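Local structure of Cd1 (7D39) at residues M24-M29 against N196-A201; F224-G229 against G240-E245; W72-M77 against D103-R108; C155-L160 against I169-F174. The protein binds flavin mononucleotide and probably acts as the ene-reductase that begins the breakdown of flavones and flavonols in a gut bacterium. One frame throughout, in Å; residues are numbered along the deposited sequence.

Contact 1: residues M24-M29 against N196-A201; sequences MGAKEM and NIAEAA
Two helices that lie side by side on one face of the flavodoxin-like parallel sheet, 14-28 and 184-202, meet here through Ala26, Met29 and Ala198. The backbones come very near one another, with the CA atoms of Ala26 and Ala198 only 5.0 Å apart, which is possible because both residues carry nothing larger than a methyl group. The CB of Ala198 points into the other helix and rests 3.8 Å from the CA of Ala26, while the two methyl carbons, Ala26 CB and Ala198 CB, meet at 4.0 Å. The same Ala198 methyl is closed in by Met29, whose CB touches Ala198 CB at 3.6 Å.

Met29 sits just past the last turn of helix 14-28. Its chain bends at chi2 (-63°) and again at chi3 (123°), and the selenium of this selenomethionine leaves the alanines for Glu199. The two side chains cross at about a right angle.

Charged groups lie alongside this apolar strip. Lys202, one residue beyond 196-201, donates a hydrogen bond from NZ to the carbonyl O of Met29 and makes a long, weak ion pair with Glu199. Glu28 reaches the other helix further back, through a salt bridge to Arg195 and a hydrogen bond with His191. On its inner side helix 184-202 lies on the sheet, where Ile197 packs against Ile3 and Val138. Toward solvent, beside the exposed Glu199, Met29 SE stands 3.7 Å from Glu199 OE2.

Contact 2: residues F224-G229 against G240-E245; sequences FHLQDG and GEIHNE
The Phe224 ring has a methyl of Ile242 squarely over one face: Ile242 CD1 stands 3.8 Å from the ring centroid and just 2° off the ring normal. All six ring carbons are therefore almost equally far from it, Phe224 CZ for example 4.0 Å from Ile242 CD1, in a centred CH-pi contact. Phe251 also meets this ring, the two planes inclined at about 50°. The neighbouring flat group, the His225 imidazole, has Gln227 NE2 of its own strand at its edge, in the ring plane.

Ile242 carries most of the contact from its side. With CG1 opposite its carbonyl carbon (chi1 -78°), its longer branch extends toward 224-229, and halfway along it Ile242 CG1 touches Leu226 CD2 at 4.1 Å, the side chains crossing at about a right angle. The two strands are not hydrogen-bonded partners. They are the first and third of a four-stranded antiparallel sheet, and strand 230-233 lies between them, with Ala231 touching both Leu226 and Ile242. Cys216, Cys219, Cys233 and Cys236 form two CxxC pairs, a spacing consistent with a zinc-ribbon-like module. Phe224 packs against Cys216 and Cys233. An alanine in place of Phe224 would probably leave the Ile242 methyl without its aromatic seat and open a gap beside these cysteines. Val215 touches both Phe224 and Ile242.

Contact 3: residues W72-M77 against D103-R108; sequences WLLDKM and DRFGPR
Leu74 reaches from helix 70-79 with its two methyls divided between two residues of helix 96-109. CG lies roughly opposite the backbone N (chi1 -158°), which carries the fork outward: Leu74 CD1 meets Phe105 CE1 at 3.5 Å, and Leu74 CD2 presses on Arg108 NH1 at 3.2 Å, a tight approach for a methyl and a nitrogen. The aliphatic part of the arginine joins in, Arg108 CD lying 3.8 Å from Leu74 CD2, so Arg108 lies across the leucine and closes the outer side of the contact.

One turn further along, Met77 comes to the same ring from its rim. Its selenium lies in the plane of the Phe105 ring, 5.0 Å from the centroid and 86° off the normal, an edge-on Met-aromatic contact, and the bend at the end of the chain brings Met77 CE to 3.7 Å from Phe105 CZ. The outer end of the phenyl ring thus has Leu74 CD1 and the Met77 tip around it. A serine in place of Leu74 would probably leave a gap between Phe105 and Arg108 and free the guanidinium to shift.

Phe70 touches Phe105 as well, and Asp71 makes a long, weak ion pair with Arg108. The segment axes pass 12.2 Å apart at a crossing angle of -69°. This is helix-helix packing on one face of the parallel sheet of a flavodoxin-like alpha/beta fold.

Contact 4: residues C155-L160 against I169-F174; sequences CDAGML and IDNEVF
Helix 155-160 passes strand 169-174 with Ala157 and Asn171 opposite each other, their CA atoms 7.4 Å apart. The two elements follow one another in the chain and make up the second half of a beta-alpha-beta crossover: strand 138-144 leads into helix 153-162, which returns to edge strand 167-174.

Both side chains point across the gap. In Asn171 the amide carbon lies opposite the backbone N (chi1 -172°), stretching the group straight at the helix, where it ends over the methyl of Ala157. Asn171 OD1 lies 3.8 Å from Ala157 CB, and Asn171 ND2 is 4.0 Å from that same Ala157 CB. Beside the methyl, Asn171 ND2 also stands 4.0 Å from Gly158 N. Phe141 of the adjacent strand 138-144 touches both Ala157 and Asn171 and so fills in from the sheet.

Glu172, next to Asn171, serves a different part of the fold: it makes a salt bridge with Arg189 of helix 184-202. One residue before 155-160, the side chain of Gln154 donates from NE2 to the carbonyl O of Asn171.

The FMN is about 14 Å from the Ala157 side chain, so this is packing within the fold. Gly158 N and Asn171 ND2 are both donors and have no acceptor to offer each other; ND2 is satisfied by a residue next to the segments. Between these two segments the contact is van der Waals only, the hydrogen bond from helix to strand coming from Gln154 just outside.

From the N terminus, residues 24-29 open the widest loop, which contact 1 closes only at 196-201, bringing the first helix beside the one after the last parallel strand. Contacts 3 and 4 both nest inside that loop, one after the other: contact 3 joins two helices, and contact 4 sets helix 153-162 on the edge strand. They touch where Phe105 meets Leu160. Contact 4 also meets contact 1, through a probable hydrogen bond from Asn196 to Asp170 and packing of Ile169 on Ile197 and Ala200. Contact 2 follows in series, closing a short loop within the separate antiparallel sheet; its centre lies about 34 Å from that of contact 3.

Contact 1: residues M24-M29 against N196-A201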
loop_
_atom_site.group_PDB
_atom_site.type_symbol
_atom_site.label_atom_id
_atom_site.label_comp_id
_atom_site.label_asym_id
_atom_site.label_seq_id
_atom_site.Cartn_x
_atom_site.Cartn_y
_atom_site.Cartn_z
HETATM N N MSE A 24 10.404 0.793 19.779
HETATM C CA MSE A 24 11.463 1.109 20.731
HETATM C C MSE A 24 12.614 1.882 20.085
HETATM O O MSE A 24 13.070 2.894 20.610
HETATM C CB MSE A 24 11.986 -0.165 21.381
HETATM C CG MSE A 24 11.097 -0.658 22.495
HETATM SE SE MSE A 24 11.501 -2.499 23.028
HETATM C CE MSE A 24 10.445 -2.544 24.654
ATOM N N GLY A 25 13.085 1.394 18.941
ATOM C CA GLY A 25 14.088 2.138 18.202
ATOM C C GLY A 25 13.618 3.532 17.840
ATOM O O GLY A 25 14.388 4.491 17.904
ATOM N N ALA A 26 12.350 3.663 17.456
ATOM C CA ALA A 26 11.804 4.985 17.176
ATOM C C ALA A 26 11.825 5.865 18.419
ATOM O O ALA A 26 12.148 7.056 18.336
ATOM C CB ALA A 26 10.381 4.867 16.629
ATOM N N LYS A 27 11.480 5.313 19.583
ATOM C CA LYS A 27 11.528 6.142 20.781
ATOM C C LYS A 27 12.963 6.527 21.111
ATOM O O LYS A 27 13.233 7.663 21.516
ATOM C CB LYS A 27 10.876 5.439 21.975
ATOM C CG LYS A 27 10.835 6.350 23.219
ATOM C CD LYS A 27 10.032 5.767 24.360
ATOM C CE LYS A 27 9.227 6.843 25.073
ATOM N NZ LYS A 27 10.079 7.944 25.595
ATOM N N GLU A 28 13.897 5.589 20.940
ATOM C CA GLU A 28 15.312 5.887 21.133
ATOM C C GLU A 28 15.727 7.120 20.345
ATOM O O GLU A 28 16.607 7.867 20.781
ATOM C CB GLU A 28 16.150 4.679 20.710
ATOM C CG GLU A 28 17.615 4.733 21.066
ATOM C CD GLU A 28 18.367 3.535 20.529
ATOM O OE1 GLU A 28 17.923 2.954 19.520
ATOM O OE2 GLU A 28 19.398 3.164 21.117
HETATM N N MSE A 29 15.101 7.350 19.193
HETATM C CA MSE A 29 15.360 8.523 18.371
HETATM C C MSE A 29 14.552 9.738 18.813
HETATM O O MSE A 29 14.664 10.799 18.222
HETATM C CB MSE A 29 15.055 8.215 16.908
HETATM C CG MSE A 29 15.890 7.082 16.345
HETATM SE SE MSE A 29 17.791 7.519 16.332
HETATM C CE MSE A 29 18.476 6.034 17.376
ATOM N N ASN A 196 15.050 4.158 11.556
ATOM C CA ASN A 196 14.881 4.756 10.237
ATOM C C ASN A 196 13.569 5.526 10.121
ATOM O O ASN A 196 13.564 6.709 9.759
ATOM C CB ASN A 196 14.976 3.669 9.172
ATOM C CG ASN A 196 16.360 3.103 9.073
ATOM O OD1 ASN A 196 17.250 3.555 9.774
ATOM N ND2 ASN A 196 16.554 2.115 8.214
ATOM N N ILE A 197 12.436 4.881 10.417
ATOM C CA ILE A 197 11.170 5.594 10.259
ATOM C C ILE A 197 11.166 6.861 11.108
ATOM O O ILE A 197 10.624 7.897 10.700
ATOM C CB ILE A 197 9.975 4.673 10.586
ATOM C CG1 ILE A 197 8.671 5.283 10.075
ATOM C CG2 ILE A 197 9.849 4.451 12.063
ATOM C CD1 ILE A 197 8.642 5.523 8.574
ATOM N N ALA A 198 11.810 6.819 12.274
ATOM C CA ALA A 198 11.837 7.980 13.153
ATOM C C ALA A 198 12.661 9.113 12.554
ATOM O O ALA A 198 12.225 10.268 12.539
ATOM C CB ALA A 198 12.379 7.583 14.529
ATOM N N GLU A 199 13.865 8.811 12.067
ATOM C CA GLU A 199 14.670 9.855 11.439
ATOM C C GLU A 199 13.935 10.445 10.247
ATOM O O GLU A 199 13.866 11.668 10.091
ATOM C CB GLU A 199 16.027 9.307 10.998
ATOM C CG GLU A 199 16.851 8.655 12.084
ATOM C CD GLU A 199 17.397 9.651 13.067
ATOM O OE1 GLU A 199 16.636 10.541 13.499
ATOM O OE2 GLU A 199 18.596 9.556 13.401
ATOM N N ALA A 200 13.370 9.577 9.398
ATOM C CA ALA A 200 12.677 10.030 8.199
ATOM C C ALA A 200 11.580 11.020 8.538
ATOM O O ALA A 200 11.412 12.026 7.850
ATOM C CB ALA A 200 12.088 8.832 7.454
ATOM N N ALA A 201 10.807 10.738 9.587
ATOM C CA ALA A 201 9.685 11.591 9.950
ATOM C C ALA A 201 10.136 12.931 10.507
ATOM O O ALA A 201 9.352 13.886 10.497
ATOM C CB ALA A 201 8.796 10.878 10.959
#

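Contact 2: residues F224-G229 against G240-E245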
loop_
_atom_site.group_PDB
_atom_site.type_symbol
_atom_site.label_atom_id
_atom_site.label_comp_id
_atom_site.label_asym_id
_atom_site.label_seq_id
_atom_site.Cartn_x
_atom_site.Cartn_y
_atom_site.Cartn_z
ATOM N N PHE A 224 7.231 -8.626 -11.584
ATOM C CA PHE A 224 7.028 -8.237 -12.960
ATOM C C PHE A 224 6.015 -9.152 -13.589
ATOM O O PHE A 224 6.004 -10.306 -13.329
ATOM C CB PHE A 224 8.347 -8.228 -13.754
ATOM C CG PHE A 224 9.263 -7.144 -13.358
ATOM C CD1 PHE A 224 9.105 -5.888 -13.847
ATOM C CD2 PHE A 224 10.222 -7.361 -12.420
ATOM C CE1 PHE A 224 9.931 -4.863 -13.462
ATOM C CE2 PHE A 224 11.026 -6.349 -12.007
ATOM C CZ PHE A 224 10.898 -5.096 -12.543
ATOM N N HIS A 225 5.136 -8.582 -14.386
ATOM C CA HIS A 225 4.277 -9.324 -15.271
ATOM C C HIS A 225 4.891 -9.343 -16.696
ATOM O O HIS A 225 5.224 -8.333 -17.256
ATOM C CB HIS A 225 2.878 -8.714 -15.238
ATOM C CG HIS A 225 1.841 -9.474 -15.990
ATOM N ND1 HIS A 225 1.560 -9.232 -17.303
ATOM C CD2 HIS A 225 0.985 -10.434 -15.600
ATOM C CE1 HIS A 225 0.592 -10.023 -17.699
ATOM N NE2 HIS A 225 0.239 -10.778 -16.688
ATOM N N LEU A 226 5.053 -10.518 -17.254
ATOM C CA LEU A 226 5.845 -10.666 -18.471
ATOM C C LEU A 226 5.038 -11.093 -19.662
ATOM O O LEU A 226 4.458 -12.126 -19.659
ATOM C CB LEU A 226 6.986 -11.650 -18.272
ATOM C CG LEU A 226 8.066 -11.306 -17.292
ATOM C CD1 LEU A 226 9.059 -12.414 -17.128
ATOM C CD2 LEU A 226 8.736 -10.002 -17.568
ATOM N N GLN A 227 5.048 -10.299 -20.708
ATOM C CA GLN A 227 4.580 -10.768 -22.005
ATOM C C GLN A 227 5.433 -10.345 -23.162
ATOM O O GLN A 227 6.301 -9.537 -23.016
ATOM C CB GLN A 227 3.154 -10.337 -22.255
ATOM C CG GLN A 227 2.887 -8.893 -21.960
ATOM C CD GLN A 227 1.417 -8.639 -21.794
ATOM O OE1 GLN A 227 0.603 -9.297 -22.428
ATOM N NE2 GLN A 227 1.067 -7.700 -20.947
ATOM N N ASP A 228 5.170 -10.900 -24.329
ATOM C CA ASP A 228 6.005 -10.648 -25.493
ATOM C C ASP A 228 6.124 -9.194 -25.827
ATOM O O ASP A 228 5.179 -8.554 -26.157
ATOM C CB ASP A 228 5.503 -11.435 -26.679
ATOM C CG ASP A 228 5.912 -12.878 -26.615
ATOM O OD1 ASP A 228 6.822 -13.196 -25.839
ATOM O OD2 ASP A 228 5.325 -13.705 -27.324
ATOM N N GLY A 229 7.323 -8.684 -25.680
ATOM C CA GLY A 229 7.605 -7.312 -25.949
ATOM C C GLY A 229 7.212 -6.340 -24.894
ATOM O O GLY A 229 7.253 -5.163 -25.131
ATOM N N GLY A 240 8.159 -1.726 -19.867
ATOM C CA GLY A 240 9.481 -1.659 -20.451
ATOM C C GLY A 240 10.046 -3.011 -20.806
ATOM O O GLY A 240 9.368 -3.829 -21.424
ATOM N N GLU A 241 11.283 -3.268 -20.403
ATOM C CA GLU A 241 11.980 -4.460 -20.851
ATOM C C GLU A 241 12.858 -4.999 -19.733
ATOM O O GLU A 241 13.559 -4.240 -19.059
ATOM C CB GLU A 241 12.826 -4.148 -22.086
ATOM C CG GLU A 241 13.667 -5.297 -22.578
ATOM C CD GLU A 241 14.074 -5.122 -24.038
ATOM O OE1 GLU A 241 14.341 -3.972 -24.461
ATOM O OE2 GLU A 241 14.108 -6.137 -24.763
ATOM N N ILE A 242 12.825 -6.316 -19.564
ATOM C CA ILE A 242 13.647 -7.033 -18.591
ATOM C C ILE A 242 14.843 -7.631 -19.322
ATOM O O ILE A 242 14.675 -8.299 -20.346
ATOM C CB ILE A 242 12.822 -8.131 -17.892
ATOM C CG1 ILE A 242 11.904 -7.529 -16.819
ATOM C CG2 ILE A 242 13.711 -9.227 -17.336
ATOM C CD1 ILE A 242 12.646 -6.907 -15.651
ATOM N N HIS A 243 16.046 -7.408 -18.802
ATOM C CA HIS A 243 17.257 -7.989 -19.376
ATOM C C HIS A 243 17.902 -8.952 -18.391
ATOM O O HIS A 243 17.991 -8.664 -17.194
ATOM C CB HIS A 243 18.283 -6.918 -19.754
ATOM C CG HIS A 243 17.690 -5.726 -20.435
ATOM N ND1 HIS A 243 17.260 -5.753 -21.742
ATOM C CD2 HIS A 243 17.455 -4.470 -19.986
ATOM C CE1 HIS A 243 16.782 -4.565 -22.069
ATOM N NE2 HIS A 243 16.894 -3.767 -21.022
ATOM N N ASN A 244 18.373 -10.083 -18.909
ATOM C CA ASN A 244 19.193 -11.028 -18.154
ATOM C C ASN A 244 20.635 -10.893 -18.639
ATOM O O ASN A 244 21.011 -11.433 -19.685
ATOM C CB ASN A 244 18.685 -12.454 -18.325
ATOM C CG ASN A 244 19.506 -13.454 -17.549
ATOM O OD1 ASN A 244 20.613 -13.158 -17.112
ATOM N ND2 ASN A 244 18.968 -14.651 -17.376
ATOM N N GLU A 245 21.445 -10.172 -17.872
ATOM C CA GLU A 245 22.853 -9.971 -18.194
ATOM C C GLU A 245 23.660 -10.940 -17.334
ATOM O O GLU A 245 24.235 -10.581 -16.305
ATOM C CB GLU A 245 23.245 -8.515 -17.965
ATOM C CG GLU A 245 24.318 -7.992 -18.902
ATOM C CD GLU A 245 25.670 -7.863 -18.220
ATOM O OE1 GLU A 245 25.696 -7.730 -16.976
ATOM O OE2 GLU A 245 26.705 -7.898 -18.925
#

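Contact 3: residues W72-M77 against D103-R108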
loop_
_atom_site.group_PDB
_atom_site.type_symbol
_atom_site.label_atom_id
_atom_site.label_comp_id
_atom_site.label_asym_id
_atom_site.label_seq_id
_atom_site.Cartn_x
_atom_site.Cartn_y
_atom_site.Cartn_z
ATOM N N TRP A 72 -11.860 4.932 12.201
ATOM C CA TRP A 72 -11.004 5.140 13.366
ATOM C C TRP A 72 -9.544 4.856 13.029
ATOM O O TRP A 72 -8.659 5.678 13.292
ATOM C CB TRP A 72 -11.483 4.260 14.515
ATOM C CG TRP A 72 -10.668 4.371 15.765
ATOM C CD1 TRP A 72 -10.852 5.254 16.801
ATOM C CD2 TRP A 72 -9.542 3.563 16.125
ATOM N NE1 TRP A 72 -9.904 5.044 17.773
ATOM C CE2 TRP A 72 -9.091 4.011 17.391
ATOM C CE3 TRP A 72 -8.873 2.506 15.506
ATOM C CZ2 TRP A 72 -8.001 3.441 18.039
ATOM C CZ3 TRP A 72 -7.775 1.942 16.156
ATOM C CH2 TRP A 72 -7.362 2.407 17.412
ATOM N N LEU A 73 -9.273 3.693 12.439
ATOM C CA LEU A 73 -7.897 3.360 12.069
ATOM C C LEU A 73 -7.295 4.437 11.173
ATOM O O LEU A 73 -6.160 4.881 11.383
ATOM C CB LEU A 73 -7.861 1.998 11.363
ATOM C CG LEU A 73 -6.516 1.454 10.864
ATOM C CD1 LEU A 73 -5.517 1.365 12.000
ATOM C CD2 LEU A 73 -6.688 0.089 10.177
ATOM N N LEU A 74 -8.050 4.872 10.171
ATOM C CA LEU A 74 -7.548 5.871 9.243
ATOM C C LEU A 74 -7.216 7.178 9.954
ATOM O O LEU A 74 -6.165 7.779 9.698
ATOM C CB LEU A 74 -8.578 6.094 8.131
ATOM C CG LEU A 74 -7.983 6.689 6.872
ATOM C CD1 LEU A 74 -6.846 5.800 6.461
ATOM C CD2 LEU A 74 -9.028 6.777 5.774
ATOM N N ASP A 75 -8.101 7.640 10.845
ATOM C CA ASP A 75 -7.798 8.845 11.614
ATOM C C ASP A 75 -6.471 8.699 12.341
ATOM O O ASP A 75 -5.673 9.640 12.383
ATOM C CB ASP A 75 -8.907 9.160 12.626
ATOM C CG ASP A 75 -10.212 9.570 11.977
ATOM O OD1 ASP A 75 -10.207 10.419 11.059
ATOM O OD2 ASP A 75 -11.264 9.045 12.400
ATOM N N LYS A 76 -6.219 7.529 12.929
ATOM C CA LYS A 76 -4.966 7.337 13.656
ATOM C C LYS A 76 -3.779 7.420 12.713
ATOM O O LYS A 76 -2.763 8.043 13.033
ATOM C CB LYS A 76 -4.953 5.990 14.387
ATOM C CG LYS A 76 -6.084 5.747 15.387
ATOM C CD LYS A 76 -6.073 6.727 16.548
ATOM C CE LYS A 76 -4.797 6.649 17.332
ATOM N NZ LYS A 76 -4.936 7.379 18.621
HETATM N N MSE A 77 -3.884 6.795 11.548
HETATM C CA MSE A 77 -2.780 6.827 10.614
HETATM C C MSE A 77 -2.525 8.252 10.130
HETATM O O MSE A 77 -1.381 8.640 9.940
HETATM C CB MSE A 77 -3.047 5.899 9.444
HETATM C CG MSE A 77 -3.157 4.456 9.862
HETATM SE SE MSE A 77 -3.792 3.277 8.424
HETATM C CE MSE A 77 -2.075 2.838 7.578
ATOM N N ASP A 103 -7.738 -2.101 -0.269
ATOM C CA ASP A 103 -8.954 -1.823 -1.031
ATOM C C ASP A 103 -9.632 -0.573 -0.512
ATOM O O ASP A 103 -10.125 0.247 -1.289
ATOM C CB ASP A 103 -9.951 -2.985 -0.949
ATOM C CG ASP A 103 -9.397 -4.301 -1.483
ATOM O OD1 ASP A 103 -8.391 -4.292 -2.227
ATOM O OD2 ASP A 103 -9.997 -5.348 -1.148
ATOM N N ARG A 104 -9.673 -0.409 0.803
ATOM C CA ARG A 104 -10.480 0.649 1.374
ATOM C C ARG A 104 -9.745 1.973 1.465
ATOM O O ARG A 104 -10.380 2.988 1.760
ATOM C CB ARG A 104 -11.008 0.199 2.736
ATOM C CG ARG A 104 -12.085 -0.836 2.487
ATOM C CD ARG A 104 -12.820 -1.241 3.688
ATOM N NE ARG A 104 -13.602 -0.168 4.279
ATOM C CZ ARG A 104 -14.178 -0.309 5.466
ATOM N NH1 ARG A 104 -14.032 -1.450 6.113
ATOM N NH2 ARG A 104 -14.884 0.671 6.004
ATOM N N PHE A 105 -8.436 1.991 1.209
ATOM C CA PHE A 105 -7.741 3.259 1.035
ATOM C C PHE A 105 -8.194 3.964 -0.238
ATOM O O PHE A 105 -8.177 5.195 -0.300
ATOM C CB PHE A 105 -6.223 3.040 0.992
ATOM C CG PHE A 105 -5.522 3.314 2.299
ATOM C CD1 PHE A 105 -6.053 2.865 3.504
ATOM C CD2 PHE A 105 -4.318 4.006 2.323
ATOM C CE1 PHE A 105 -5.391 3.120 4.711
ATOM C CE2 PHE A 105 -3.662 4.266 3.519
ATOM C CZ PHE A 105 -4.196 3.813 4.718
ATOM N N GLY A 106 -8.591 3.196 -1.249
ATOM C CA GLY A 106 -8.864 3.696 -2.577
ATOM C C GLY A 106 -9.698 4.958 -2.625
ATOM O O GLY A 106 -9.263 6.000 -3.123
ATOM N N PRO A 107 -10.932 4.881 -2.124
ATOM C CA PRO A 107 -11.858 6.017 -2.231
ATOM C C PRO A 107 -11.618 7.145 -1.240
ATOM O O PRO A 107 -12.332 8.148 -1.289
ATOM C CB PRO A 107 -13.227 5.358 -1.977
ATOM C CG PRO A 107 -13.020 3.906 -2.327
ATOM C CD PRO A 107 -11.635 3.627 -1.817
ATOM N N ARG A 108 -10.653 7.039 -0.344
ATOM C CA ARG A 108 -10.441 8.085 0.642
ATOM C C ARG A 108 -9.044 8.686 0.611
ATOM O O ARG A 108 -8.862 9.811 1.089
ATOM C CB ARG A 108 -10.716 7.543 2.056
ATOM C CG ARG A 108 -12.161 7.672 2.560
ATOM C CD ARG A 108 -12.336 6.854 3.848
ATOM N NE ARG A 108 -12.994 7.596 4.921
ATOM C CZ ARG A 108 -12.456 8.622 5.581
ATOM N NH1 ARG A 108 -11.248 9.061 5.284
ATOM N NH2 ARG A 108 -13.143 9.228 6.540
#

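Contact 4: residues C155-L160 against I169-F174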
loop_
_atom_site.group_PDB
_atom_site.type_symbol
_atom_site.label_atom_id
_atom_site.label_comp_id
_atom_site.label_asym_id
_atom_site.label_seq_id
_atom_site.Cartn_x
_atom_site.Cartn_y
_atom_site.Cartn_z
ATOM N N CYS A 155 5.519 -6.414 -2.607
ATOM C CA CYS A 155 4.707 -5.699 -3.580
ATOM C C CYS A 155 3.335 -5.370 -2.998
ATOM O O CYS A 155 2.841 -4.247 -3.178
ATOM C CB CYS A 155 4.616 -6.517 -4.865
ATOM S SG CYS A 155 3.758 -5.717 -6.243
ATOM N N ASP A 156 2.718 -6.309 -2.260
ATOM C CA ASP A 156 1.474 -5.977 -1.562
ATOM C C ASP A 156 1.685 -4.779 -0.657
ATOM O O ASP A 156 0.857 -3.857 -0.618
ATOM C CB ASP A 156 0.954 -7.153 -0.728
ATOM C CG ASP A 156 0.553 -8.346 -1.559
ATOM O OD1 ASP A 156 0.405 -8.217 -2.783
ATOM O OD2 ASP A 156 0.364 -9.429 -0.972
ATOM N N ALA A 157 2.781 -4.783 0.103
ATOM C CA ALA A 157 3.021 -3.675 1.017
ATOM C C ALA A 157 3.115 -2.366 0.247
ATOM O O ALA A 157 2.467 -1.373 0.592
ATOM C CB ALA A 157 4.292 -3.924 1.831
ATOM N N GLY A 158 3.912 -2.358 -0.815
ATOM C CA GLY A 158 4.025 -1.163 -1.623
ATOM C C GLY A 158 2.691 -0.685 -2.161
ATOM O O GLY A 158 2.475 0.515 -2.307
HETATM N N MSE A 159 1.817 -1.594 -2.495
HETATM C CA MSE A 159 0.509 -1.238 -2.929
HETATM C C MSE A 159 -0.225 -0.313 -1.973
HETATM O O MSE A 159 -0.837 0.598 -2.435
HETATM C CB MSE A 159 -0.263 -2.493 -3.243
HETATM C CG MSE A 159 -1.252 -2.190 -4.328
HETATM SE SE MSE A 159 -0.511 -1.706 -6.088
HETATM C CE MSE A 159 0.372 -3.315 -6.494
ATOM N N LEU A 160 -0.184 -0.558 -0.677
ATOM C CA LEU A 160 -0.863 0.276 0.308
ATOM C C LEU A 160 -0.323 1.705 0.283
ATOM O O LEU A 160 -1.096 2.670 0.317
ATOM C CB LEU A 160 -0.728 -0.342 1.698
ATOM C CG LEU A 160 -1.299 0.532 2.822
ATOM C CD1 LEU A 160 -2.796 0.739 2.589
ATOM C CD2 LEU A 160 -1.070 -0.074 4.194
ATOM N N ILE A 169 10.095 3.939 3.507
ATOM C CA ILE A 169 11.479 4.017 3.959
ATOM C C ILE A 169 12.124 2.634 3.948
ATOM O O ILE A 169 13.169 2.431 3.312
ATOM C CB ILE A 169 11.576 4.691 5.337
ATOM C CG1 ILE A 169 10.861 6.046 5.307
ATOM C CG2 ILE A 169 13.041 4.844 5.761
ATOM C CD1 ILE A 169 11.499 7.082 4.376
ATOM N N ASP A 170 11.506 1.677 4.628
ATOM C CA ASP A 170 11.925 0.288 4.566
ATOM C C ASP A 170 10.757 -0.591 4.137
ATOM O O ASP A 170 9.596 -0.236 4.331
ATOM C CB ASP A 170 12.484 -0.185 5.915
ATOM C CG ASP A 170 13.933 0.236 6.109
ATOM O OD1 ASP A 170 14.782 -0.263 5.341
ATOM O OD2 ASP A 170 14.205 1.070 7.005
ATOM N N ASN A 171 11.078 -1.750 3.535
ATOM C CA ASN A 171 10.068 -2.699 3.074
ATOM C C ASN A 171 10.711 -4.092 3.137
ATOM O O ASN A 171 11.152 -4.672 2.148
ATOM C CB ASN A 171 9.569 -2.352 1.672
ATOM C CG ASN A 171 8.409 -3.183 1.272
ATOM O OD1 ASN A 171 8.042 -4.111 1.982
ATOM N ND2 ASN A 171 7.812 -2.872 0.129
ATOM N N GLU A 172 10.757 -4.648 4.343
ATOM C CA GLU A 172 11.623 -5.775 4.669
ATOM C C GLU A 172 10.814 -7.064 4.790
ATOM O O GLU A 172 9.691 -7.057 5.300
ATOM C CB GLU A 172 12.382 -5.498 5.974
ATOM C CG GLU A 172 13.467 -6.502 6.337
ATOM C CD GLU A 172 14.661 -6.405 5.434
ATOM O OE1 GLU A 172 14.576 -6.850 4.262
ATOM O OE2 GLU A 172 15.684 -5.866 5.893
ATOM N N VAL A 173 11.399 -8.171 4.328
ATOM C CA VAL A 173 10.783 -9.491 4.380
ATOM C C VAL A 173 11.589 -10.371 5.320
ATOM O O VAL A 173 12.821 -10.414 5.224
ATOM C CB VAL A 173 10.706 -10.147 2.990
ATOM C CG1 VAL A 173 10.284 -11.603 3.133
ATOM C CG2 VAL A 173 9.721 -9.427 2.145
ATOM N N PHE A 174 10.897 -11.108 6.199
ATOM C CA PHE A 174 11.546 -12.024 7.145
ATOM C C PHE A 174 11.049 -13.447 6.923
ATOM O O PHE A 174 10.036 -13.858 7.507
ATOM C CB PHE A 174 11.304 -11.595 8.591
ATOM C CG PHE A 174 11.874 -10.241 8.929
ATOM C CD1 PHE A 174 13.181 -10.120 9.370
ATOM C CD2 PHE A 174 11.101 -9.097 8.801
ATOM C CE1 PHE A 174 13.706 -8.880 9.687
ATOM C CE2 PHE A 174 11.618 -7.857 9.116
ATOM C CZ PHE A 174 12.921 -7.748 9.564
#